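Local structure of transcriptional regulator, AsnC family (Agrobacterium tumefaciens str. C58, 3I4P) at residues R6-L9 with R10-E14; V108-D112 with I113-D117. The protein probably binds specific DNA sequences and regulates transcription as an Lrp/AsnC-type regulator, and also binds calcium ions. All blocks are in the same frame, centred on the assembly; numbering follows the deposited sequence.

Interaction 1 of 2, residues R6-L9 with R10-E14; sequences RKIL and RILQE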
loop_
_atom_site.group_PDB
_atom_site.type_symbol
_atom_site.label_atom_id
_atom_site.label_comp_id
_atom_site.label_asym_id
_atom_site.label_seq_id
_atom_site.Cartn_x
_atom_site.Cartn_y
_atom_site.Cartn_z
ATOM N N ARG A 6 8.785 36.388 25.289
ATOM C CA ARG A 6 9.086 35.769 24.012
ATOM C C ARG A 6 10.495 36.114 23.478
ATOM O O ARG A 6 11.211 35.198 22.998
ATOM C CB ARG A 6 8.024 36.123 22.984
ATOM C CG ARG A 6 8.207 35.387 21.655
ATOM C CD ARG A 6 7.382 36.021 20.573
ATOM N NE ARG A 6 6.098 35.381 20.441
ATOM C CZ ARG A 6 4.987 35.982 20.036
ATOM N NH1 ARG A 6 4.967 37.286 19.758
ATOM N NH2 ARG A 6 3.870 35.265 19.952
ATOM N N LYS A 7 10.880 37.401 23.552
ATOM C CA LYS A 7 12.227 37.831 23.142
ATOM C C LYS A 7 13.297 37.104 23.957
ATOM O O LYS A 7 14.291 36.674 23.406
ATOM C CB LYS A 7 12.430 39.332 23.334
ATOM C CG LYS A 7 11.762 40.239 22.305
ATOM C CD LYS A 7 11.637 41.669 22.841
ATOM C CE LYS A 7 11.897 42.745 21.783
ATOM N NZ LYS A 7 13.252 43.388 21.983
ATOM N N ILE A 8 13.071 36.964 25.264
ATOM C CA ILE A 8 13.988 36.221 26.149
ATOM C C ILE A 8 14.114 34.746 25.728
ATOM O O ILE A 8 15.210 34.256 25.523
ATOM C CB ILE A 8 13.588 36.354 27.674
ATOM C CG1 ILE A 8 13.753 37.815 28.145
ATOM C CG2 ILE A 8 14.435 35.394 28.556
ATOM C CD1 ILE A 8 13.086 38.140 29.514
ATOM N N LEU A 9 12.976 34.081 25.567
ATOM C CA LEU A 9 12.918 32.673 25.148
ATOM C C LEU A 9 13.523 32.412 23.776
ATOM O O LEU A 9 14.137 31.355 23.540
ATOM C CB LEU A 9 11.477 32.148 25.179
ATOM C CG LEU A 9 10.826 32.071 26.564
ATOM C CD1 LEU A 9 9.343 31.680 26.451
ATOM C CD2 LEU A 9 11.613 31.161 27.513
ATOM N N ARG A 10 13.366 33.361 22.868
ATOM C CA ARG A 10 13.909 33.189 21.519
ATOM C C ARG A 10 15.441 33.073 21.532
ATOM O O ARG A 10 16.034 32.302 20.749
ATOM C CB ARG A 10 13.450 34.341 20.658
ATOM C CG ARG A 10 13.946 34.369 19.227
ATOM C CD ARG A 10 13.018 35.397 18.433
ATOM N NE ARG A 10 11.715 34.776 18.113
ATOM C CZ ARG A 10 10.515 35.356 18.168
ATOM N NH1 ARG A 10 10.374 36.641 18.547
ATOM N NH2 ARG A 10 9.429 34.649 17.820
ATOM N N ILE A 11 16.071 33.832 22.430
ATOM C CA ILE A 11 17.508 33.770 22.592
ATOM C C ILE A 11 17.875 32.510 23.407
ATOM O O ILE A 11 18.787 31.786 23.026
ATOM C CB ILE A 11 18.072 35.033 23.252
ATOM C CG1 ILE A 11 17.746 36.261 22.375
ATOM C CG2 ILE A 11 19.595 34.878 23.497
ATOM C CD1 ILE A 11 17.964 37.602 23.035
ATOM N N LEU A 12 17.151 32.247 24.494
ATOM C CA LEU A 12 17.484 31.117 25.383
ATOM C C LEU A 12 17.465 29.772 24.631
ATOM O O LEU A 12 18.345 28.962 24.814
ATOM C CB LEU A 12 16.591 31.096 26.643
ATOM C CG LEU A 12 16.887 32.163 27.717
ATOM C CD1 LEU A 12 15.959 31.992 28.897
ATOM C CD2 LEU A 12 18.344 32.124 28.201
ATOM N N GLN A 13 16.512 29.591 23.730
ATOM C CA GLN A 13 16.417 28.386 22.899
ATOM C C GLN A 13 17.586 28.231 21.930
ATOM O O GLN A 13 17.844 27.124 21.443
ATOM C CB GLN A 13 15.133 28.415 22.062
ATOM C CG GLN A 13 13.872 28.206 22.821
ATOM C CD GLN A 13 12.724 27.823 21.885
ATOM O OE1 GLN A 13 12.087 26.775 22.073
ATOM N NE2 GLN A 13 12.502 28.625 20.839
ATOM N N GLU A 14 18.230 29.346 21.600
ATOM C CA GLU A 14 19.395 29.358 20.703
ATOM C C GLU A 14 20.724 29.181 21.455
ATOM O O GLU A 14 21.660 28.602 20.933
ATOM C CB GLU A 14 19.447 30.662 19.879
ATOM C CG GLU A 14 18.460 30.722 18.719
ATOM C CD GLU A 14 18.136 32.156 18.226
ATOM O OE1 GLU A 14 18.675 33.125 18.812
ATOM O OE2 GLU A 14 17.317 32.300 17.267
#

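Interaction 2 of 2, residues V108-D112 with I113-D117; sequences VVVPD and IAAYD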
loop_
_atom_site.group_PDB
_atom_site.type_symbol
_atom_site.label_atom_id
_atom_site.label_comp_id
_atom_site.label_asym_id
_atom_site.label_seq_id
_atom_site.Cartn_x
_atom_site.Cartn_y
_atom_site.Cartn_z
ATOM N N VAL A 108 15.467 6.632 16.087
ATOM C CA VAL A 108 16.569 5.874 16.689
ATOM C C VAL A 108 17.854 6.399 16.082
ATOM O O VAL A 108 17.905 6.674 14.883
ATOM C CB VAL A 108 16.410 4.315 16.416
ATOM C CG1 VAL A 108 17.693 3.510 16.779
ATOM C CG2 VAL A 108 15.148 3.767 17.138
ATOM N N VAL A 109 18.878 6.566 16.912
ATOM C CA VAL A 109 20.217 6.966 16.428
ATOM C C VAL A 109 21.283 5.891 16.818
ATOM O O VAL A 109 21.293 5.342 17.937
ATOM C CB VAL A 109 20.601 8.414 16.896
ATOM C CG1 VAL A 109 19.567 9.474 16.338
ATOM C CG2 VAL A 109 20.663 8.487 18.391
ATOM N N VAL A 110 22.163 5.610 15.852
ATOM C CA VAL A 110 23.181 4.567 15.924
ATOM C C VAL A 110 24.307 4.991 14.952
ATOM O O VAL A 110 24.097 5.881 14.110
ATOM C CB VAL A 110 22.606 3.147 15.546
ATOM C CG1 VAL A 110 21.693 2.600 16.653
ATOM C CG2 VAL A 110 21.888 3.162 14.198
ATOM N N PRO A 111 25.505 4.357 15.055
ATOM C CA PRO A 111 26.596 4.668 14.093
ATOM C C PRO A 111 26.404 4.083 12.688
ATOM O O PRO A 111 26.872 4.673 11.704
ATOM C CB PRO A 111 27.837 4.051 14.747
ATOM C CG PRO A 111 27.283 2.985 15.673
ATOM C CD PRO A 111 25.987 3.546 16.186
ATOM N N ASP A 112 25.734 2.938 12.597
ATOM C CA ASP A 112 25.676 2.183 11.330
ATOM C C ASP A 112 24.550 1.141 11.322
ATOM O O ASP A 112 23.895 0.931 12.346
ATOM C CB ASP A 112 27.037 1.533 11.003
ATOM C CG ASP A 112 27.609 0.685 12.152
ATOM O OD1 ASP A 112 26.851 0.074 12.939
ATOM O OD2 ASP A 112 28.863 0.620 12.248
ATOM N N ILE A 113 24.338 0.509 10.162
ATOM C CA ILE A 113 23.338 -0.539 9.987
ATOM C C ILE A 113 23.539 -1.692 10.987
ATOM O O ILE A 113 22.584 -2.130 11.610
ATOM C CB ILE A 113 23.308 -1.055 8.489
ATOM C CG1 ILE A 113 22.570 -0.063 7.604
ATOM C CG2 ILE A 113 22.669 -2.432 8.334
ATOM C CD1 ILE A 113 22.846 -0.299 6.076
ATOM N N ALA A 114 24.768 -2.164 11.163
ATOM C CA ALA A 114 25.032 -3.264 12.104
ATOM C C ALA A 114 24.631 -2.895 13.543
ATOM O O ALA A 114 24.011 -3.710 14.216
ATOM C CB ALA A 114 26.497 -3.738 12.032
ATOM N N ALA A 115 24.964 -1.672 13.989
ATOM C CA ALA A 115 24.539 -1.170 15.309
ATOM C C ALA A 115 23.000 -1.127 15.390
ATOM O O ALA A 115 22.431 -1.367 16.428
ATOM C CB ALA A 115 25.121 0.237 15.598
ATOM N N TYR A 116 22.338 -0.813 14.284
ATOM C CA TYR A 116 20.878 -0.808 14.254
ATOM C C TYR A 116 20.339 -2.186 14.376
ATOM O O TYR A 116 19.407 -2.405 15.143
ATOM C CB TYR A 116 20.258 -0.180 12.992
ATOM C CG TYR A 116 18.747 -0.258 13.065
ATOM C CD1 TYR A 116 18.047 0.549 13.961
ATOM C CD2 TYR A 116 18.020 -1.156 12.286
ATOM C CE1 TYR A 116 16.660 0.480 14.070
ATOM C CE2 TYR A 116 16.617 -1.219 12.385
ATOM C CZ TYR A 116 15.972 -0.399 13.285
ATOM O OH TYR A 116 14.637 -0.429 13.437
ATOM N N ASP A 117 20.870 -3.094 13.565
ATOM C CA ASP A 117 20.519 -4.517 13.681
ATOM C C ASP A 117 20.607 -5.023 15.139
ATOM O O ASP A 117 19.655 -5.600 15.633
ATOM C CB ASP A 117 21.359 -5.370 12.740
ATOM C CG ASP A 117 20.842 -6.806 12.628
ATOM O OD1 ASP A 117 19.616 -7.033 12.644
ATOM O OD2 ASP A 117 21.667 -7.727 12.526
#

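Interaction 1 of 2, residues R6-L9 with R10-E14
Arg6 and Arg10 both swing CG away from their own backbone N (chi1 -174° and 178°) and bend at chi3, which lays the two side chains alongside each other, one helical turn apart and pointing the same way. The aliphatic part of Arg6 lies under the Arg10 guanidinium: Arg6 CG covers one face of that group, and Arg6 CD is 3.7 Å from Arg10 NH1. The two guanidinium planes are turned 30° from each other. Arg6 NE stays 4.3 Å from Arg10 NH2; its hydrogen bond to the backbone O of Leu149, in the C-terminal part of the chain, anchors the Arg6 guanidinium and may partly offset this proximity of like charges. Elsewhere on the helix, Ile8 and Leu12 also run side by side, with Ile8 CG2 touching Leu12 CD1 at 3.7 Å. Beneath, a backbone hydrogen bond joins Arg10 N to Arg6 O at 2.8 Å. Two more, Leu12 N to Ile8 O and Gln13 N to Leu9 O, each measure 3.0 Å. The ladder slackens at Ile11, whose N-H is shared weakly between Lys7 O and Ile8 O. Ile8 and Leu9 face helix 31-43, while Leu12 reaches helix 20-27 and Ala52 of a second subunit. This i to i+4 pairing, polar along one side and apolar along another, is that of an amphipathic helix, here the first helix of the winged helix-turn-helix DNA-binding domain.

Interaction 2 of 2, residues V108-D112 with I113-D117
The Tyr116 ring meets Val108 at its edge, where Val108 CG1 lies near the ring plane, 4.1 Å from Tyr116 CD1, and the two side chains cross at about a right angle. Phe136 of the same chain adds an edge-to-face ring contact, and the Tyr116 hydroxyl is hydrogen-bonded to Ser134 OG. The Tyr116 side chain is about 5 Å from that of Val132, a calcium-binding residue, though this chain binds no calcium in the model. Nearer the backbone, Val110 CG2 packs on Tyr116 CB at 3.9 Å and Val110 CB rests on Ala115 CB at 3.8 Å. The Pro111 ring closes the apolar group tightly, its CD 3.5 Å from Ala115 CB. Asp112 is the N-cap of the helix. With CG held between its backbone N and carbonyl carbon (chi1 53°), OD1 accepts from Ala115 N at 2.8 Å, the donor lying nearly on the C-O axis. A backbone hydrogen bond runs from Tyr116 N to Asp112 O at 3.0 Å. The negative charge of Asp112 probably suits the positive end of the helix dipole. This strand-turn-helix connection of the Lrp/AsnC ligand-binding domain joins strand 104-110 to helix 113-126, their local axes 8.2 Å apart and their N-to-C directions 126° apart. The helix packs against the antiparallel sheet, Tyr116 reaching Val65 and Val67 of strand 63-70, while Tyr151 of a second subunit covers Val110, Pro111 and Ala115.

Both contacts are local, but interaction 1 lies within a single helix of the DNA-binding domain, whereas interaction 2 joins a strand to the helix that follows it in the Lrp/AsnC ligand-binding domain. Their centres are 34 Å apart, on opposite sides of the chain's centre. Interaction 1 is partly buried, combining an arginine pair at the surface with an inward apolar side; interaction 2 is mostly buried, and valines, alanine and tyrosine dominate it. Backbone bonds sustain the helix at residues 6-14, while at 108-117 a carboxylate caps the first turn of one. Each also touches the second subunit, so both domains take part in the assembly.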